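Local coordinates for chromosome partition protein Smc (Pyrococcus furiosus, PDB 3KTA) that hydrolyses ATP through an ABC-type head domain, part of which is this chain, and is probably required for chromosome condensation and partitioning, at residues S112-N117 / A121-I126. Residues are numbered along the deposited sequence; the frame is centred on the assembly and turned at random.
Sequences SSYWLN and ATRSEI
Tyr114 O accepts a hydrogen bond from Ala121 N at 2.9 Å, where the chain turns back from strand 112-116 before entering helix 123-132. A water links the other two backbone atoms of the same pair, accepting from Tyr114 N and donating to Ala121 O. It probably stands in for a direct bond, since Tyr114 N and Ala121 O are 4.0 Å apart. Tyr114 and Leu116 meet the first turn of the helix with their side chains. The Tyr114 ring has CG beside the backbone N (chi1 -70°), which lays it along Arg123. Arg123 CA sits over one ring face, offset toward the rim, and Arg123 CB lies 3.9 Å from Tyr114 CE1. The extended arginine chain then runs alongside the ring and points the same way. Its guanidinium plane is turned 71° from the ring, and its NH1 bonds to Gly51 O. Ile126 packs against both strand residues: its CG1 lies 3.9 Å from Tyr114 CD2, and its CD1 lies 3.8 Å from Leu116 CB. Ala121 CB also touches Leu116 CB. Thr122 and Glu125 form a capping box: Glu125 N donates to Thr122 OG1 and Thr122 N donates to Glu125 OE1, both at 3.1 Å. Without the Tyr114 ring, as with an alanine here, a gap would probably open beside Ile126 CG1 and the inner part of the Arg123 chain would lose its neighbour. The contact joins the hairpin of strands 112-116 and 119-121, at one edge of the antiparallel sheet, to the start of helix 123-132, away from the nucleotide site. Apolar packing joins helix to sheet, while the capping box satisfies two amides at the helix start.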
loop_
_atom_site.group_PDB
_atom_site.type_symbol
_atom_site.label_atom_id
_atom_site.label_comp_id
_atom_site.label_asym_id
_atom_site.label_seq_id
_atom_site.Cartn_x
_atom_site.Cartn_y
_atom_site.Cartn_z
ATOM N N SER A 112 17.035 7.760 -16.204
ATOM C CA SER A 112 16.347 6.481 -16.154
ATOM C C SER A 112 16.017 5.953 -17.542
ATOM O O SER A 112 15.608 6.711 -18.424
ATOM C CB SER A 112 15.039 6.596 -15.360
ATOM O OG SER A 112 15.268 6.526 -13.963
ATOM N N SER A 113 16.176 4.645 -17.709
ATOM C CA SER A 113 15.733 3.929 -18.894
ATOM C C SER A 113 14.564 3.038 -18.489
ATOM O O SER A 113 14.533 2.536 -17.364
ATOM C CB SER A 113 16.861 3.061 -19.444
ATOM O OG SER A 113 17.965 3.866 -19.832
ATOM N N TYR A 114 13.610 2.847 -19.401
ATOM C CA TYR A 114 12.449 2.005 -19.138
ATOM C C TYR A 114 12.239 0.958 -20.238
ATOM O O TYR A 114 12.585 1.188 -21.405
ATOM C CB TYR A 114 11.176 2.859 -19.068
ATOM C CG TYR A 114 11.048 3.762 -17.860
ATOM C CD1 TYR A 114 11.620 5.026 -17.849
ATOM C CD2 TYR A 114 10.326 3.359 -16.742
ATOM C CE1 TYR A 114 11.497 5.861 -16.745
ATOM C CE2 TYR A 114 10.190 4.199 -15.633
ATOM C CZ TYR A 114 10.777 5.440 -15.648
ATOM O OH TYR A 114 10.645 6.270 -14.560
ATOM N N TRP A 115 11.657 -0.180 -19.865
ATOM C CA TRP A 115 11.251 -1.219 -20.813
ATOM C C TRP A 115 9.828 -1.632 -20.492
ATOM O O TRP A 115 9.439 -1.672 -19.327
ATOM C CB TRP A 115 12.128 -2.468 -20.712
ATOM C CG TRP A 115 13.563 -2.289 -21.112
ATOM C CD1 TRP A 115 14.146 -2.727 -22.265
ATOM C CD2 TRP A 115 14.598 -1.653 -20.355
ATOM N NE1 TRP A 115 15.482 -2.398 -22.275
ATOM C CE2 TRP A 115 15.783 -1.733 -21.116
ATOM C CE3 TRP A 115 14.641 -1.023 -19.107
ATOM C CZ2 TRP A 115 16.993 -1.200 -20.669
ATOM C CZ3 TRP A 115 15.833 -0.495 -18.666
ATOM C CH2 TRP A 115 17.000 -0.589 -19.444
ATOM N N LEU A 116 9.058 -1.929 -21.532
ATOM C CA LEU A 116 7.729 -2.487 -21.395
ATOM C C LEU A 116 7.684 -3.748 -22.247
ATOM O O LEU A 116 7.926 -3.699 -23.457
ATOM C CB LEU A 116 6.666 -1.488 -21.858
ATOM C CG LEU A 116 5.244 -2.022 -22.017
ATOM C CD1 LEU A 116 4.661 -2.454 -20.663
ATOM C CD2 LEU A 116 4.350 -0.962 -22.672
ATOM N N ASN A 117 7.421 -4.882 -21.619
ATOM C CA ASN A 117 7.428 -6.153 -22.332
ATOM C C ASN A 117 8.658 -6.366 -23.216
ATOM O O ASN A 117 8.557 -6.844 -24.346
ATOM C CB ASN A 117 6.134 -6.347 -23.124
ATOM C CG ASN A 117 4.947 -6.612 -22.217
ATOM O OD1 ASN A 117 5.124 -6.896 -21.035
ATOM N ND2 ASN A 117 3.733 -6.526 -22.763
ATOM N N ALA A 121 10.911 1.786 -23.688
ATOM C CA ALA A 121 9.693 2.587 -23.578
ATOM C C ALA A 121 10.046 3.918 -22.935
ATOM O O ALA A 121 11.095 4.040 -22.320
ATOM C CB ALA A 121 8.666 1.850 -22.712
ATOM N N THR A 122 9.172 4.914 -23.060
ATOM C CA THR A 122 9.382 6.186 -22.370
ATOM C C THR A 122 8.630 6.187 -21.047
ATOM O O THR A 122 7.744 5.360 -20.831
ATOM C CB THR A 122 8.830 7.360 -23.177
ATOM O OG1 THR A 122 7.413 7.215 -23.304
ATOM C CG2 THR A 122 9.450 7.386 -24.564
ATOM N N ARG A 123 8.953 7.138 -20.177
ATOM C CA ARG A 123 8.236 7.221 -18.908
ATOM C C ARG A 123 6.738 7.435 -19.125
ATOM O O ARG A 123 5.918 6.752 -18.524
ATOM C CB ARG A 123 8.798 8.316 -17.998
ATOM C CG ARG A 123 8.043 8.396 -16.675
ATOM C CD ARG A 123 8.621 9.402 -15.700
ATOM N NE ARG A 123 7.906 9.319 -14.428
ATOM C CZ ARG A 123 6.801 10.002 -14.140
ATOM N NH1 ARG A 123 6.218 9.850 -12.955
ATOM N NH2 ARG A 123 6.283 10.846 -15.029
ATOM N N SER A 124 6.384 8.375 -19.992
ATOM C CA SER A 124 4.975 8.693 -20.196
ATOM C C SER A 124 4.223 7.497 -20.745
ATOM O O SER A 124 3.057 7.294 -20.435
ATOM C CB SER A 124 4.807 9.895 -21.129
ATOM O OG SER A 124 5.191 9.572 -22.450
ATOM N N GLU A 125 4.901 6.704 -21.566
ATOM C CA GLU A 125 4.291 5.506 -22.125
ATOM C C GLU A 125 3.933 4.549 -20.987
ATOM O O GLU A 125 2.831 3.997 -20.960
ATOM C CB GLU A 125 5.243 4.866 -23.145
ATOM C CG GLU A 125 4.864 3.489 -23.663
ATOM C CD GLU A 125 5.844 3.005 -24.724
ATOM O OE1 GLU A 125 6.963 3.567 -24.816
ATOM O OE2 GLU A 125 5.497 2.060 -25.459
ATOM N N ILE A 126 4.861 4.391 -20.043
ATOM C CA ILE A 126 4.646 3.535 -18.868
ATOM C C ILE A 126 3.508 4.083 -17.998
ATOM O O ILE A 126 2.613 3.347 -17.586
ATOM C CB ILE A 126 5.933 3.427 -18.011
ATOM C CG1 ILE A 126 7.065 2.727 -18.783
ATOM C CG2 ILE A 126 5.643 2.715 -16.660
ATOM C CD1 ILE A 126 6.661 1.389 -19.375
HETATM O O HOH W 1 13.751 4.414 -21.781
#